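Local structure of extracellular ligand-binding receptor (Rhodopseudomonas palustris, 3SG0) at residues L54-G59 with V63-L68. The protein probably serves as the solute-binding protein of a transport system for aromatic acids derived from lignin, and here holds benzoylformic acid. Residues are numbered along the deposited sequence; the frame is centred on the assembly and turned at random. Where two conformers were deposited one is given.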
# COMPACT_ATOMS: atom_id res chain seq x y z
N LEU A 54 -8.54 14.67 -7.59
CA LEU A 54 -7.63 15.42 -6.72
C LEU A 54 -7.86 16.92 -6.85
O LEU A 54 -8.31 17.40 -7.88
CB LEU A 54 -6.18 15.07 -7.05
CG LEU A 54 -5.81 13.60 -6.85
CD1 LEU A 54 -4.38 13.36 -7.30
CD2 LEU A 54 -5.99 13.18 -5.40
N PRO A 55 -7.54 17.68 -5.78
CA PRO A 55 -7.83 19.12 -5.79
C PRO A 55 -7.04 19.88 -6.85
O PRO A 55 -5.84 19.66 -7.01
CB PRO A 55 -7.41 19.57 -4.38
CG PRO A 55 -6.50 18.50 -3.88
CD PRO A 55 -6.97 17.23 -4.50
N LYS A 56 -7.72 20.77 -7.58
CA LYS A 56 -7.08 21.51 -8.66
C LYS A 56 -6.55 22.87 -8.21
O LYS A 56 -5.90 23.57 -8.97
CB LYS A 56 -8.03 21.65 -9.84
CG LYS A 56 -7.99 20.48 -10.81
CD LYS A 56 -7.94 19.15 -10.07
CE LYS A 56 -7.66 17.99 -11.03
NZ LYS A 56 -7.56 16.65 -10.35
N GLU A 57 -6.83 23.21 -6.96
CA GLU A 57 -6.30 24.43 -6.36
C GLU A 57 -6.00 24.17 -4.89
O GLU A 57 -6.82 23.58 -4.19
CB GLU A 57 -7.29 25.58 -6.50
CG GLU A 57 -6.78 26.89 -5.93
CD GLU A 57 -7.75 28.04 -6.14
OE1 GLU A 57 -8.19 28.24 -7.29
OE2 GLU A 57 -8.06 28.74 -5.15
N ILE A 58 -4.83 24.60 -4.44
CA ILE A 58 -4.45 24.45 -3.04
C ILE A 58 -3.71 25.71 -2.61
O ILE A 58 -2.81 26.16 -3.31
CB ILE A 58 -3.52 23.24 -2.80
CG1 ILE A 58 -4.19 21.94 -3.27
CG2 ILE A 58 -3.14 23.15 -1.33
CD1 ILE A 58 -3.25 20.73 -3.27
N GLY A 59 -4.09 26.27 -1.46
CA GLY A 59 -3.42 27.45 -0.94
C GLY A 59 -3.51 28.65 -1.87
O GLY A 59 -2.67 29.54 -1.83
N VAL A 63 -3.00 23.69 -9.20
CA VAL A 63 -2.21 22.47 -9.10
C VAL A 63 -2.44 21.67 -10.37
O VAL A 63 -3.59 21.46 -10.78
CB VAL A 63 -2.65 21.62 -7.90
CG1 VAL A 63 -1.79 20.36 -7.78
CG2 VAL A 63 -2.57 22.44 -6.61
N THR A 64 -1.36 21.24 -11.01
CA THR A 64 -1.42 20.42 -12.20
C THR A 64 -0.78 19.06 -11.89
O THR A 64 0.30 19.00 -11.30
CB THR A 64 -0.64 21.07 -13.35
OG1 THR A 64 -1.21 22.36 -13.63
CG2 THR A 64 -0.69 20.21 -14.60
N TYR A 65 -1.45 17.99 -12.30
CA TYR A 65 -0.97 16.63 -12.08
C TYR A 65 -0.47 16.04 -13.38
O TYR A 65 -1.09 16.22 -14.44
CB TYR A 65 -2.11 15.76 -11.54
CG TYR A 65 -2.65 16.29 -10.24
CD1 TYR A 65 -2.05 15.95 -9.03
CD2 TYR A 65 -3.74 17.15 -10.20
CE1 TYR A 65 -2.52 16.43 -7.84
CE2 TYR A 65 -4.22 17.65 -8.99
CZ TYR A 65 -3.60 17.28 -7.82
OH TYR A 65 -4.05 17.76 -6.61
N PHE A 66 0.66 15.34 -13.30
CA PHE A 66 1.26 14.67 -14.44
C PHE A 66 1.40 13.21 -14.09
O PHE A 66 2.31 12.84 -13.34
CB PHE A 66 2.64 15.25 -14.71
CG PHE A 66 2.63 16.71 -15.01
CD1 PHE A 66 2.59 17.16 -16.32
CD2 PHE A 66 2.65 17.65 -13.99
CE1 PHE A 66 2.57 18.52 -16.61
CE2 PHE A 66 2.64 19.01 -14.27
CZ PHE A 66 2.60 19.44 -15.59
N ALA A 67 0.51 12.37 -14.61
CA ALA A 67 0.43 10.96 -14.25
C ALA A 67 0.94 10.07 -15.37
O ALA A 67 0.58 10.26 -16.53
CB ALA A 67 -1.01 10.60 -13.90
N LEU A 68 1.79 9.11 -15.02
CA LEU A 68 2.42 8.21 -15.98
C LEU A 68 2.31 6.78 -15.51
O LEU A 68 2.47 6.49 -14.32
CB LEU A 68 3.90 8.57 -16.17
CG LEU A 68 4.21 9.94 -16.75
CD1 LEU A 68 5.69 10.27 -16.65
CD2 LEU A 68 3.74 10.03 -18.20
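At the open end of an edge beta hairpin, where strands 57-58 and 61-69 diverge, the side chain of Tyr65 bridges to the residues that lead into the hairpin. Its hydroxyl donates to the backbone carbonyl of Pro55, with OH 2.6 Å from O. This donor lies 15° from the carbonyl plane, and the oxygen in turn sits at the edge of the phenol, in the plane of the ring. Tyr65 chi1 of -60° sets CG beside its own backbone N and places the ring against Leu54 and Pro55. Leu54 covers one face of that ring: its CD1 is 4.0 Å from the centroid in a CH-pi contact, and its CB packs 3.5 Å from Tyr65 CZ. In the conformer given, the Lys56 chain bends at chi2 (42°) and NZ donates to Leu54 O at 2.7 Å, 3.7 Å from Tyr65 CE2; a second conformer makes this bond doubtful. A phenylalanine in place of Tyr65 would probably leave the Pro55 carbonyl without this donor and the start of the hairpin less firmly tied to strand 61-69. Nearer the turn the backbones pair directly, Val63 N donating to Lys56 O at 2.9 Å from well above the carbonyl plane. Val63 CG2 meets Ile58 CG1 at 3.7 Å, while Val63 CB packs against Pro55 O. Helix 306-328 adjoins the same side chains: Glu319 touches Pro55 and Ile58, Ile322 touches Ile58, and Met315 touches Tyr65. On its other edge, strand 61-69 pairs with strand 28-34 through Thr64, Phe66 and Leu68. The short strand 57-58 thus adds an antiparallel margin to an otherwise parallel sheet, within the alpha/beta fold of a periplasmic binding protein of the leucine-binding family.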